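Long-range contacts in sperm-specific class P protein 19 (Caenorhabditis elegans, PDB 1ROW), which belongs to the major sperm protein family, is specific to nematode sperm and probably has a structural role there: residues 71-76 and 100-105; 18-23 and 59-64; 30-35 and 49-54; 77-82 and 93-98. One frame throughout, in Å; residues are numbered along the deposited sequence.

Contact 1. Residues 71-76 and 100-105; sequences EDKLVV and TVTIPM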
loop_
_atom_site.group_PDB
_atom_site.type_symbol
_atom_site.label_atom_id
_atom_site.label_comp_id
_atom_site.label_asym_id
_atom_site.label_seq_id
_atom_site.Cartn_x
_atom_site.Cartn_y
_atom_site.Cartn_z
ATOM N N GLU A 71 16.052 -1.869 -6.518
ATOM C CA GLU A 71 15.427 -1.393 -5.296
ATOM C C GLU A 71 14.365 -0.391 -5.718
ATOM O O GLU A 71 14.644 0.511 -6.508
ATOM C CB GLU A 71 16.460 -0.717 -4.392
ATOM C CG GLU A 71 17.559 -1.646 -3.887
ATOM C CD GLU A 71 17.029 -2.766 -3.002
ATOM O OE1 GLU A 71 16.286 -2.471 -2.047
ATOM O OE2 GLU A 71 17.361 -3.944 -3.256
ATOM N N ASP A 72 13.146 -0.577 -5.217
ATOM C CA ASP A 72 12.036 0.307 -5.528
ATOM C C ASP A 72 11.295 0.675 -4.250
ATOM O O ASP A 72 11.689 0.262 -3.162
ATOM C CB ASP A 72 11.086 -0.356 -6.528
ATOM C CG ASP A 72 11.578 -0.241 -7.961
ATOM O OD1 ASP A 72 11.783 0.903 -8.414
ATOM O OD2 ASP A 72 11.757 -1.279 -8.637
ATOM N N LYS A 73 10.230 1.459 -4.379
ATOM C CA LYS A 73 9.471 1.882 -3.210
ATOM C C LYS A 73 7.976 1.879 -3.436
ATOM O O LYS A 73 7.495 2.192 -4.528
ATOM C CB LYS A 73 9.883 3.299 -2.777
ATOM C CG LYS A 73 11.350 3.450 -2.397
ATOM C CD LYS A 73 11.653 4.861 -1.917
ATOM C CE LYS A 73 13.091 4.974 -1.435
ATOM N NZ LYS A 73 13.365 6.320 -0.864
ATOM N N LEU A 74 7.248 1.522 -2.387
ATOM C CA LEU A 74 5.800 1.512 -2.423
ATOM C C LEU A 74 5.404 2.603 -1.444
ATOM O O LEU A 74 5.696 2.518 -0.253
ATOM C CB LEU A 74 5.258 0.160 -1.962
ATOM C CG LEU A 74 3.777 -0.107 -2.234
ATOM C CD1 LEU A 74 3.528 -0.134 -3.744
ATOM C CD2 LEU A 74 3.379 -1.432 -1.602
ATOM N N VAL A 75 4.764 3.648 -1.951
ATOM C CA VAL A 75 4.355 4.750 -1.100
ATOM C C VAL A 75 2.865 4.696 -0.823
ATOM O O VAL A 75 2.038 4.647 -1.743
ATOM C CB VAL A 75 4.705 6.108 -1.738
ATOM C CG1 VAL A 75 4.313 7.243 -0.801
ATOM C CG2 VAL A 75 6.196 6.161 -2.040
ATOM N N VAL A 76 2.531 4.700 0.459
ATOM C CA VAL A 76 1.150 4.653 0.883
ATOM C C VAL A 76 0.723 6.014 1.427
ATOM O O VAL A 76 1.177 6.450 2.485
ATOM C CB VAL A 76 0.947 3.570 1.961
ATOM C CG1 VAL A 76 -0.527 3.461 2.309
ATOM C CG2 VAL A 76 1.470 2.226 1.454
ATOM N N THR A 100 2.264 9.784 4.884
ATOM C CA THR A 100 2.656 8.673 4.027
ATOM C C THR A 100 3.636 7.738 4.724
ATOM O O THR A 100 4.445 8.169 5.546
ATOM C CB THR A 100 3.341 9.157 2.721
ATOM O OG1 THR A 100 4.690 9.549 3.007
ATOM C CG2 THR A 100 2.596 10.352 2.119
ATOM N N VAL A 101 3.539 6.453 4.395
ATOM C CA VAL A 101 4.452 5.447 4.921
ATOM C C VAL A 101 5.027 4.754 3.694
ATOM O O VAL A 101 4.299 4.431 2.753
ATOM C CB VAL A 101 3.750 4.404 5.821
ATOM C CG1 VAL A 101 3.330 5.049 7.126
ATOM C CG2 VAL A 101 2.556 3.815 5.107
ATOM N N THR A 102 6.337 4.547 3.693
ATOM C CA THR A 102 6.994 3.917 2.561
ATOM C C THR A 102 7.495 2.520 2.887
ATOM O O THR A 102 8.143 2.299 3.913
ATOM C CB THR A 102 8.165 4.780 2.071
ATOM O OG1 THR A 102 7.661 6.052 1.645
ATOM C CG2 THR A 102 8.883 4.111 0.911
ATOM N N ILE A 103 7.156 1.583 2.008
ATOM C CA ILE A 103 7.557 0.189 2.139
ATOM C C ILE A 103 8.574 -0.049 1.030
ATOM O O ILE A 103 8.242 0.051 -0.159
ATOM C CB ILE A 103 6.359 -0.773 1.918
ATOM C CG1 ILE A 103 5.315 -0.578 3.016
ATOM C CG2 ILE A 103 6.837 -2.220 1.892
ATOM C CD1 ILE A 103 4.113 -1.486 2.870
ATOM N N PRO A 104 9.837 -0.319 1.394
ATOM C CA PRO A 104 10.808 -0.554 0.322
ATOM C C PRO A 104 10.571 -1.920 -0.322
ATOM O O PRO A 104 10.128 -2.862 0.337
ATOM C CB PRO A 104 12.153 -0.461 1.046
ATOM C CG PRO A 104 11.830 -0.942 2.428
ATOM C CD PRO A 104 10.500 -0.260 2.709
ATOM N N MET A 105 10.837 -2.018 -1.616
ATOM C CA MET A 105 10.659 -3.279 -2.319
ATOM C C MET A 105 11.995 -3.676 -2.931
ATOM O O MET A 105 12.508 -2.996 -3.815
ATOM C CB MET A 105 9.608 -3.142 -3.423
ATOM C CG MET A 105 8.234 -2.715 -2.946
ATOM S SD MET A 105 7.079 -2.708 -4.328
ATOM C CE MET A 105 5.568 -2.794 -3.527
#
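Asp72 and Met105 exchange two backbone hydrogen bonds, and the same double link recurs at Leu74–Ile103 and Val76–Val101, six bonds in all between antiparallel strands. The Asp72 pair is asymmetric: Asp72 N meets Met105 O in its carbonyl plane, whereas Met105 N, 2.9 Å from Asp72 O, stands 49° out of the carbonyl plane. Between these pairs lie Lys73–Pro104 and Val75–Thr102, which are non-hydrogen-bonded. Pro104 suits such a place, since its missing N-H costs this pairing nothing, and its backbone still bonds to Cys10 of the strand on the other side. The carboxylate of Asp72, though buried, is held by Ser38 and Asn39.

Packing differs between the two faces. On the inner one, Met105 has CG anti to its carbonyl carbon (chi1 -59°) and then runs extended, which carries CE across Leu74. CE lies 3.2 Å from Leu74 CD2 and 3.4 Å from Leu74 CB, a tight fit for a flexible thioether chain filling the interior. At the far end, Val101 CG2 presses on Val76 CB at 3.5 Å. The outer face is milder: Thr102 CG2 rests 3.9 Å from Lys73 CB, its methyl facing the aliphatic part of a lysine whose amine runs on outward, and Val75 CG2 faces Thr102 OG1.

Strand 31-37 flanks 70-80 on its other edge, with Ile35 against Leu74 and Val76. Across the core of this immunoglobulin-like fold, Ile62 of strand 56-64 and Tyr43 of strand 43-52 pack against Met105.

Contact 2. Residues 18-23 and 59-64; sequences SSTHKL and DVVITR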
loop_
_atom_site.group_PDB
_atom_site.type_symbol
_atom_site.label_atom_id
_atom_site.label_comp_id
_atom_site.label_asym_id
_atom_site.label_seq_id
_atom_site.Cartn_x
_atom_site.Cartn_y
_atom_site.Cartn_z
ATOM N N SER A 18 5.376 -12.850 -5.227
ATOM C CA SER A 18 4.246 -12.184 -4.596
ATOM C C SER A 18 4.567 -11.939 -3.122
ATOM O O SER A 18 5.237 -12.759 -2.473
ATOM C CB SER A 18 2.992 -13.053 -4.741
ATOM O OG SER A 18 1.893 -12.507 -4.034
ATOM N N SER A 19 4.092 -10.809 -2.601
ATOM C CA SER A 19 4.326 -10.437 -1.210
ATOM C C SER A 19 3.079 -9.771 -0.631
ATOM O O SER A 19 2.502 -8.867 -1.243
ATOM C CB SER A 19 5.528 -9.482 -1.124
ATOM O OG SER A 19 5.830 -9.125 0.214
ATOM N N THR A 20 2.664 -10.229 0.547
ATOM C CA THR A 20 1.477 -9.698 1.210
ATOM C C THR A 20 1.821 -8.896 2.454
ATOM O O THR A 20 2.516 -9.373 3.355
ATOM C CB THR A 20 0.523 -10.824 1.624
ATOM O OG1 THR A 20 0.208 -11.623 0.481
ATOM C CG2 THR A 20 -0.759 -10.248 2.216
ATOM N N HIS A 21 1.311 -7.675 2.508
ATOM C CA HIS A 21 1.565 -6.799 3.637
ATOM C C HIS A 21 0.246 -6.373 4.262
ATOM O O HIS A 21 -0.685 -5.971 3.561
ATOM C CB HIS A 21 2.376 -5.596 3.152
ATOM C CG HIS A 21 3.673 -5.984 2.514
ATOM N ND1 HIS A 21 4.881 -5.904 3.173
ATOM C CD2 HIS A 21 3.938 -6.553 1.315
ATOM C CE1 HIS A 21 5.832 -6.411 2.409
ATOM N NE2 HIS A 21 5.285 -6.814 1.276
ATOM N N LYS A 22 0.162 -6.486 5.583
ATOM C CA LYS A 22 -1.055 -6.123 6.299
ATOM C C LYS A 22 -0.989 -4.705 6.849
ATOM O O LYS A 22 -0.195 -4.425 7.751
ATOM C CB LYS A 22 -1.307 -7.086 7.467
ATOM C CG LYS A 22 -1.380 -8.556 7.093
ATOM C CD LYS A 22 -1.514 -9.432 8.345
ATOM C CE LYS A 22 -1.426 -10.921 8.008
ATOM N NZ LYS A 22 -1.496 -11.787 9.232
ATOM N N LEU A 23 -1.811 -3.810 6.303
ATOM C CA LEU A 23 -1.849 -2.439 6.795
ATOM C C LEU A 23 -2.640 -2.479 8.099
ATOM O O LEU A 23 -3.757 -3.004 8.144
ATOM C CB LEU A 23 -2.540 -1.513 5.789
ATOM C CG LEU A 23 -1.824 -1.300 4.450
ATOM C CD1 LEU A 23 -2.568 -0.252 3.636
ATOM C CD2 LEU A 23 -0.391 -0.851 4.700
ATOM N N ASP A 59 -5.277 -6.106 3.834
ATOM C CA ASP A 59 -4.200 -6.779 3.127
ATOM C C ASP A 59 -3.925 -6.127 1.790
ATOM O O ASP A 59 -4.847 -5.810 1.046
ATOM C CB ASP A 59 -4.537 -8.251 2.892
ATOM C CG ASP A 59 -4.199 -9.116 4.081
ATOM O OD1 ASP A 59 -3.682 -8.570 5.078
ATOM O OD2 ASP A 59 -4.445 -10.336 4.015
ATOM N N VAL A 60 -2.645 -5.931 1.498
ATOM C CA VAL A 60 -2.214 -5.341 0.245
ATOM C C VAL A 60 -1.229 -6.327 -0.386
ATOM O O VAL A 60 -0.181 -6.632 0.186
ATOM C CB VAL A 60 -1.536 -3.967 0.484
ATOM C CG1 VAL A 60 -0.377 -4.117 1.457
ATOM C CG2 VAL A 60 -1.049 -3.393 -0.822
ATOM N N VAL A 61 -1.586 -6.849 -1.553
ATOM C CA VAL A 61 -0.736 -7.811 -2.235
ATOM C C VAL A 61 0.120 -7.168 -3.311
ATOM O O VAL A 61 -0.387 -6.449 -4.185
ATOM C CB VAL A 61 -1.569 -8.935 -2.894
ATOM C CG1 VAL A 61 -0.651 -9.907 -3.627
ATOM C CG2 VAL A 61 -2.375 -9.671 -1.838
ATOM N N ILE A 62 1.417 -7.438 -3.227
ATOM C CA ILE A 62 2.396 -6.939 -4.177
ATOM C C ILE A 62 2.755 -8.106 -5.085
ATOM O O ILE A 62 3.298 -9.118 -4.620
ATOM C CB ILE A 62 3.699 -6.480 -3.471
ATOM C CG1 ILE A 62 3.412 -5.337 -2.502
ATOM C CG2 ILE A 62 4.723 -6.022 -4.500
ATOM C CD1 ILE A 62 4.614 -4.984 -1.632
ATOM N N THR A 63 2.428 -7.983 -6.367
ATOM C CA THR A 63 2.760 -9.021 -7.332
ATOM C C THR A 63 3.923 -8.516 -8.173
ATOM O O THR A 63 3.869 -7.405 -8.723
ATOM C CB THR A 63 1.576 -9.346 -8.276
ATOM O OG1 THR A 63 0.425 -9.698 -7.503
ATOM C CG2 THR A 63 1.931 -10.518 -9.184
ATOM N N ARG A 64 4.974 -9.331 -8.270
ATOM C CA ARG A 64 6.170 -8.982 -9.044
ATOM C C ARG A 64 6.380 -9.869 -10.271
ATOM O O ARG A 64 6.328 -11.098 -10.168
ATOM C CB ARG A 64 7.414 -9.079 -8.151
ATOM C CG ARG A 64 8.737 -9.266 -8.901
ATOM C CD ARG A 64 9.387 -7.943 -9.267
ATOM N NE ARG A 64 10.573 -8.131 -10.097
ATOM C CZ ARG A 64 11.470 -7.184 -10.355
ATOM N NH1 ARG A 64 11.320 -5.966 -9.840
ATOM N NH2 ARG A 64 12.516 -7.455 -11.133
HETATM O O HOH W 1 0.048 -12.153 -6.065
#
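His21 meets the tip of Ile62 through its ring atoms CD2 and NE2, obliquely: Ile62 CD1 is 3.4 Å from His21 CD2. The isoleucine reaches it because CG1 is anti to its own carbonyl carbon and the chain then extends (chi2 172°). Both ring nitrogens are engaged, which fixes the ring's rotation: NE2 is 2.6 Å from Ser19 OG, two residues back on the same strand face, and ND1 bonds to the carbonyl of Pro7.

The backbones form an antiparallel pair. Ser19 and Ile62 exchange two hydrogen bonds, Ile62 N to Ser19 O being short at 2.7 Å, and His21 N continues the pattern to Val60 O.

The other face is largely polar, with Val61 among the hydroxyls and charges. One water joins Ser18 OG at 2.8 Å to Thr63 OG1, and Thr20 OG1 faces Val61 CG2. Lys22 runs alongside Asp59, its CG 3.1 Å from Asp59 OD1, but NZ ends 5.7 Å from Asp59 OD1, too far for a salt bridge.

The chemistry is thus that of a broadly amphipathic strand pair: hydroxyls and charges predominate on the outer face, where any Lys22–Asp59 attraction is probably weak, while Val60 and Ile62 supply the core and the buried imidazole has its polar atoms satisfied.

Contact 3. Residues 30-35 and 49-54; sequences KIVFKI and FGFVDP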
loop_
_atom_site.group_PDB
_atom_site.type_symbol
_atom_site.label_atom_id
_atom_site.label_comp_id
_atom_site.label_asym_id
_atom_site.label_seq_id
_atom_site.Cartn_x
_atom_site.Cartn_y
_atom_site.Cartn_z
ATOM N N LYS A 30 -11.368 5.708 11.123
ATOM C CA LYS A 30 -11.139 4.969 9.890
ATOM C C LYS A 30 -10.159 5.761 9.039
ATOM O O LYS A 30 -10.161 6.990 9.059
ATOM C CB LYS A 30 -12.455 4.797 9.128
ATOM C CG LYS A 30 -12.351 3.990 7.838
ATOM C CD LYS A 30 -13.703 3.926 7.110
ATOM C CE LYS A 30 -14.785 3.305 7.991
ATOM N NZ LYS A 30 -16.143 3.391 7.376
ATOM N N ILE A 31 -9.306 5.063 8.303
ATOM C CA ILE A 31 -8.362 5.748 7.435
ATOM C C ILE A 31 -8.599 5.340 5.987
ATOM O O ILE A 31 -9.053 4.231 5.706
ATOM C CB ILE A 31 -6.895 5.426 7.807
ATOM C CG1 ILE A 31 -6.652 3.922 7.711
ATOM C CG2 ILE A 31 -6.584 5.952 9.205
ATOM C CD1 ILE A 31 -5.276 3.480 8.178
ATOM N N VAL A 32 -8.317 6.267 5.080
ATOM C CA VAL A 32 -8.444 6.025 3.652
ATOM C C VAL A 32 -6.999 6.057 3.155
ATOM O O VAL A 32 -6.190 6.828 3.674
ATOM C CB VAL A 32 -9.267 7.149 2.957
ATOM C CG1 VAL A 32 -8.537 8.475 3.057
ATOM C CG2 VAL A 32 -9.523 6.793 1.506
ATOM N N PHE A 33 -6.667 5.221 2.175
ATOM C CA PHE A 33 -5.305 5.198 1.653
ATOM C C PHE A 33 -5.268 5.026 0.135
ATOM O O PHE A 33 -6.224 4.532 -0.466
ATOM C CB PHE A 33 -4.508 4.065 2.316
ATOM C CG PHE A 33 -4.955 2.684 1.915
ATOM C CD1 PHE A 33 -4.560 2.130 0.697
ATOM C CD2 PHE A 33 -5.776 1.937 2.748
ATOM C CE1 PHE A 33 -4.974 0.853 0.319
ATOM C CE2 PHE A 33 -6.199 0.654 2.379
ATOM C CZ PHE A 33 -5.797 0.113 1.162
ATOM N N LYS A 34 -4.158 5.453 -0.463
ATOM C CA LYS A 34 -3.916 5.340 -1.900
ATOM C C LYS A 34 -2.456 4.927 -2.064
ATOM O O LYS A 34 -1.564 5.530 -1.470
ATOM C CB LYS A 34 -4.138 6.672 -2.616
ATOM C CG LYS A 34 -3.849 6.573 -4.107
ATOM C CD LYS A 34 -3.955 7.918 -4.820
ATOM C CE LYS A 34 -3.887 7.721 -6.329
ATOM N NZ LYS A 34 -2.695 6.920 -6.753
ATOM N N ILE A 35 -2.206 3.923 -2.890
ATOM C CA ILE A 35 -0.844 3.444 -3.057
ATOM C C ILE A 35 -0.230 3.710 -4.420
ATOM O O ILE A 35 -0.851 3.477 -5.447
ATOM C CB ILE A 35 -0.773 1.931 -2.774
ATOM C CG1 ILE A 35 -1.398 1.642 -1.409
ATOM C CG2 ILE A 35 0.669 1.460 -2.820
ATOM C CD1 ILE A 35 -1.338 0.192 -0.982
ATOM N N PHE A 49 -6.460 1.473 -3.840
ATOM C CA PHE A 49 -7.259 2.331 -2.960
ATOM C C PHE A 49 -7.961 1.463 -1.927
ATOM O O PHE A 49 -8.256 0.296 -2.187
ATOM C CB PHE A 49 -8.345 3.087 -3.730
ATOM C CG PHE A 49 -7.828 4.174 -4.621
ATOM C CD1 PHE A 49 -7.462 3.903 -5.934
ATOM C CD2 PHE A 49 -7.733 5.481 -4.154
ATOM C CE1 PHE A 49 -7.010 4.923 -6.775
ATOM C CE2 PHE A 49 -7.281 6.509 -4.984
ATOM C CZ PHE A 49 -6.921 6.227 -6.298
ATOM N N GLY A 50 -8.247 2.034 -0.763
ATOM C CA GLY A 50 -8.938 1.265 0.254
ATOM C C GLY A 50 -9.114 1.969 1.581
ATOM O O GLY A 50 -8.711 3.117 1.751
ATOM N N PHE A 51 -9.725 1.258 2.523
ATOM C CA PHE A 51 -9.972 1.767 3.866
ATOM C C PHE A 51 -9.335 0.822 4.879
ATOM O O PHE A 51 -9.079 -0.342 4.577
ATOM C CB PHE A 51 -11.476 1.789 4.170
ATOM C CG PHE A 51 -12.274 2.716 3.299
ATOM C CD1 PHE A 51 -12.125 4.095 3.403
ATOM C CD2 PHE A 51 -13.220 2.208 2.414
ATOM C CE1 PHE A 51 -12.910 4.958 2.641
ATOM C CE2 PHE A 51 -14.014 3.063 1.645
ATOM C CZ PHE A 51 -13.859 4.439 1.761
ATOM N N VAL A 52 -9.071 1.331 6.075
ATOM C CA VAL A 52 -8.555 0.501 7.158
ATOM C C VAL A 52 -9.325 0.992 8.381
ATOM O O VAL A 52 -9.175 2.137 8.798
ATOM C CB VAL A 52 -7.041 0.669 7.400
ATOM C CG1 VAL A 52 -6.560 -0.435 8.331
ATOM C CG2 VAL A 52 -6.268 0.622 6.087
ATOM N N ASP A 53 -10.171 0.128 8.931
ATOM C CA ASP A 53 -10.984 0.477 10.086
ATOM C C ASP A 53 -10.172 0.647 11.364
ATOM O O ASP A 53 -9.049 0.161 11.467
ATOM C CB ASP A 53 -12.050 -0.600 10.318
ATOM C CG ASP A 53 -12.977 -0.765 9.138
ATOM O OD1 ASP A 53 -13.467 0.260 8.622
ATOM O OD2 ASP A 53 -13.222 -1.920 8.734
ATOM N N PRO A 54 -10.729 1.360 12.354
ATOM C CA PRO A 54 -10.020 1.559 13.620
ATOM C C PRO A 54 -9.719 0.170 14.187
ATOM O O PRO A 54 -10.605 -0.685 14.228
ATOM C CB PRO A 54 -11.039 2.316 14.471
ATOM C CG PRO A 54 -11.823 3.077 13.457
ATOM C CD PRO A 54 -12.016 2.078 12.350
#
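Ile31 and Val52 form a hydrogen-bonded pair in the beta hairpin of strands 31-37 and 43-52, part of the immunoglobulin-like beta sandwich of the MSP fold. The backbone bonds come first. Ile31 N and Val52 N each bond to the other's carbonyl, and Phe33 pairs likewise with Gly50, though the return bond from Gly50 N to Phe33 O is longer, 3.2 Å.

The aromatic contacts are of different kinds. Phe33 has CG between its backbone N and carbonyl carbon (chi1 69°), which swings the ring over its partner strand. There Gly50 CA makes a CH-pi contact, 3.8 Å from the centroid of the Phe33 ring and 27° off its normal; with no beta-carbon on Gly50, the ring can lie directly on the peptide backbone. On the opposite face of the sheet, Lys34 lies beside Phe49, its methylenes running past Phe49 CE2 until CE stands 3.4 Å from Phe49 CZ, obliquely to the ring. Phe51 presents an edge to Ile31 O, while Val32 CG2 approaches Phe51 CE1 obliquely.

Aliphatic packing is tight at the first pair. Ile31 CG1, also placed between N and carbonyl carbon, is 3.3 Å from Val52 CB, and Val52 CG2 goes on to the Phe33 ring.

Charges play a lesser part: Lys30 NZ is 4.3 Å from Asp53 OD1, beyond a salt bridge, and sits above the Phe51 ring at a distance allowing at most a weak attraction. Helix 88-92 covers the Val32 side, where Phe92 touches Val32 and Lys34. Past the last strand pair, Pro54 CG rests 3.5 Å from Lys30 N.

Contact 4. Residues 77-82 and 93-98; sequences HFASAP and VAVAPA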
loop_
_atom_site.group_PDB
_atom_site.type_symbol
_atom_site.label_atom_id
_atom_site.label_comp_id
_atom_site.label_asym_id
_atom_site.label_seq_id
_atom_site.Cartn_x
_atom_site.Cartn_y
_atom_site.Cartn_z
ATOM N N HIS A 77 -0.130 6.693 0.670
ATOM C CA HIS A 77 -0.656 7.999 1.051
ATOM C C HIS A 77 -1.953 7.740 1.812
ATOM O O HIS A 77 -2.823 7.008 1.332
ATOM C CB HIS A 77 -0.934 8.830 -0.208
ATOM C CG HIS A 77 0.290 9.115 -1.022
ATOM N ND1 HIS A 77 1.070 10.233 -0.823
ATOM C CD2 HIS A 77 0.910 8.393 -1.984
ATOM C CE1 HIS A 77 2.119 10.186 -1.624
ATOM N NE2 HIS A 77 2.047 9.079 -2.338
ATOM N N PHE A 78 -2.091 8.329 2.995
ATOM C CA PHE A 78 -3.293 8.103 3.785
ATOM C C PHE A 78 -3.855 9.367 4.416
ATOM O O PHE A 78 -3.193 10.407 4.473
ATOM C CB PHE A 78 -3.002 7.073 4.879
ATOM C CG PHE A 78 -1.904 7.483 5.805
ATOM C CD1 PHE A 78 -2.158 8.343 6.868
ATOM C CD2 PHE A 78 -0.601 7.046 5.590
ATOM C CE1 PHE A 78 -1.128 8.764 7.709
ATOM C CE2 PHE A 78 0.439 7.458 6.423
ATOM C CZ PHE A 78 0.175 8.319 7.483
ATOM N N ALA A 79 -5.088 9.256 4.896
ATOM C CA ALA A 79 -5.772 10.366 5.535
ATOM C C ALA A 79 -7.002 9.880 6.278
ATOM O O ALA A 79 -7.449 8.745 6.110
ATOM C CB ALA A 79 -6.184 11.407 4.490
ATOM N N SER A 80 -7.553 10.762 7.098
ATOM C CA SER A 80 -8.750 10.445 7.845
ATOM C C SER A 80 -9.850 10.135 6.838
ATOM O O SER A 80 -10.026 10.859 5.860
ATOM C CB SER A 80 -9.150 11.645 8.701
ATOM O OG SER A 80 -10.446 11.465 9.235
ATOM N N ALA A 81 -10.584 9.051 7.069
ATOM C CA ALA A 81 -11.669 8.677 6.173
ATOM C C ALA A 81 -12.846 9.615 6.401
ATOM O O ALA A 81 -13.310 9.782 7.532
ATOM C CB ALA A 81 -12.083 7.245 6.426
ATOM N N PRO A 82 -13.349 10.239 5.327
ATOM C CA PRO A 82 -14.479 11.160 5.466
ATOM C C PRO A 82 -15.851 10.557 5.794
ATOM O O PRO A 82 -16.190 9.445 5.387
ATOM C CB PRO A 82 -14.468 11.915 4.138
ATOM C CG PRO A 82 -13.936 10.902 3.185
ATOM C CD PRO A 82 -12.784 10.311 3.969
ATOM N N VAL A 93 -10.845 11.569 -3.772
ATOM C CA VAL A 93 -10.968 12.641 -4.744
ATOM C C VAL A 93 -11.095 14.026 -4.104
ATOM O O VAL A 93 -10.793 15.041 -4.743
ATOM C CB VAL A 93 -12.193 12.389 -5.647
ATOM C CG1 VAL A 93 -12.400 13.549 -6.590
ATOM C CG2 VAL A 93 -11.999 11.097 -6.425
ATOM N N ALA A 94 -11.537 14.076 -2.852
ATOM C CA ALA A 94 -11.716 15.358 -2.174
ATOM C C ALA A 94 -10.815 15.556 -0.965
ATOM O O ALA A 94 -10.836 16.614 -0.338
ATOM C CB ALA A 94 -13.175 15.526 -1.755
ATOM N N VAL A 95 -10.022 14.547 -0.633
ATOM C CA VAL A 95 -9.143 14.661 0.518
ATOM C C VAL A 95 -7.669 14.737 0.163
ATOM O O VAL A 95 -7.193 14.034 -0.726
ATOM C CB VAL A 95 -9.362 13.485 1.493
ATOM C CG1 VAL A 95 -8.296 13.493 2.580
ATOM C CG2 VAL A 95 -10.743 13.592 2.117
ATOM N N ALA A 96 -6.960 15.620 0.854
ATOM C CA ALA A 96 -5.531 15.777 0.662
ATOM C C ALA A 96 -4.893 14.853 1.704
ATOM O O ALA A 96 -5.230 14.912 2.886
ATOM C CB ALA A 96 -5.124 17.227 0.903
ATOM N N PRO A 97 -3.981 13.969 1.271
ATOM C CA PRO A 97 -3.325 13.044 2.203
ATOM C C PRO A 97 -2.771 13.740 3.446
ATOM O O PRO A 97 -2.280 14.867 3.370
ATOM C CB PRO A 97 -2.226 12.428 1.347
ATOM C CG PRO A 97 -2.854 12.387 -0.014
ATOM C CD PRO A 97 -3.519 13.744 -0.111
ATOM N N ALA A 98 -2.853 13.072 4.594
ATOM C CA ALA A 98 -2.339 13.651 5.834
ATOM C C ALA A 98 -0.923 13.158 6.108
ATOM O O ALA A 98 -0.146 13.831 6.781
ATOM C CB ALA A 98 -3.249 13.295 7.008
#
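Val95 meets Ala79 where the irregular loop 93-98 folds back on the end of strand 70-80, in the helix-containing connection that joins 70-80 and 99-108, antiparallel neighbouring strands of the immunoglobulin-like fold. Val95 starts out toward the strand, but CB is still 4.8 Å from Ala79 CB, so the branches do the touching. CG1, anti to the backbone N (chi1 171°), reaches 3.5 Å from Ala79 CB. CG2, beside the backbone N, turns to the other side and approaches Pro82 CD at 4.3 Å. A beta-branched residue suits this place, one methyl on Ala79 near the strand end, the other toward Pro82, two residues past the strand.

Ala79 is the buried element. Its single methyl faces the loop and meets Val95 CG1, the Ala96 carbonyl oxygen, Pro97 CA and Ala98 N; a side chain this small allows the loop backbone to come close.

Pro97 touches with its ring carbons: CG lies 4.0 Å from His77 CB, while the imidazole leads away from the loop.

Around this surface contact, Phe92 of helix 88-92 touches Pro97. Lys34 and Val32 of strand 31-37 bond by their backbones to His77 and Ala79, and Lys30 just before it to Ala81. The Phe78 side chain sets out away from the loop, and its ring packs on Val101 and Leu3. The Phe78 carbonyl takes the one hydrogen bond between the two segments: Ala98 N donates to Phe78 O at 2.7 Å in the carbonyl plane, with Ala98 CB alongside, 3.8 Å from Phe78 O.

From the N terminus, strand 17-25 opens contact 2, which closes only when 59-64 returns beside it. Within that loop lies contact 3, the local hairpin of 30-35 with 49-54. The chain then passes to strand 70-80, whose first half opens contact 1 and whose second half opens contact 4. Loop 93-98 closes contact 4 before 100-105 closes contact 1, so the inner and outer loops again lie one within the other and none cross. Contacts 1 and 2 face each other through the core, where Leu74 meets Ile62. Contact 3 joins the two groups of strands: Ile35 touches Val60 and Phe33 touches Leu23 of contact 2, while strand 31-37 also pairs with strand 70-80, which contacts 1 and 4 share.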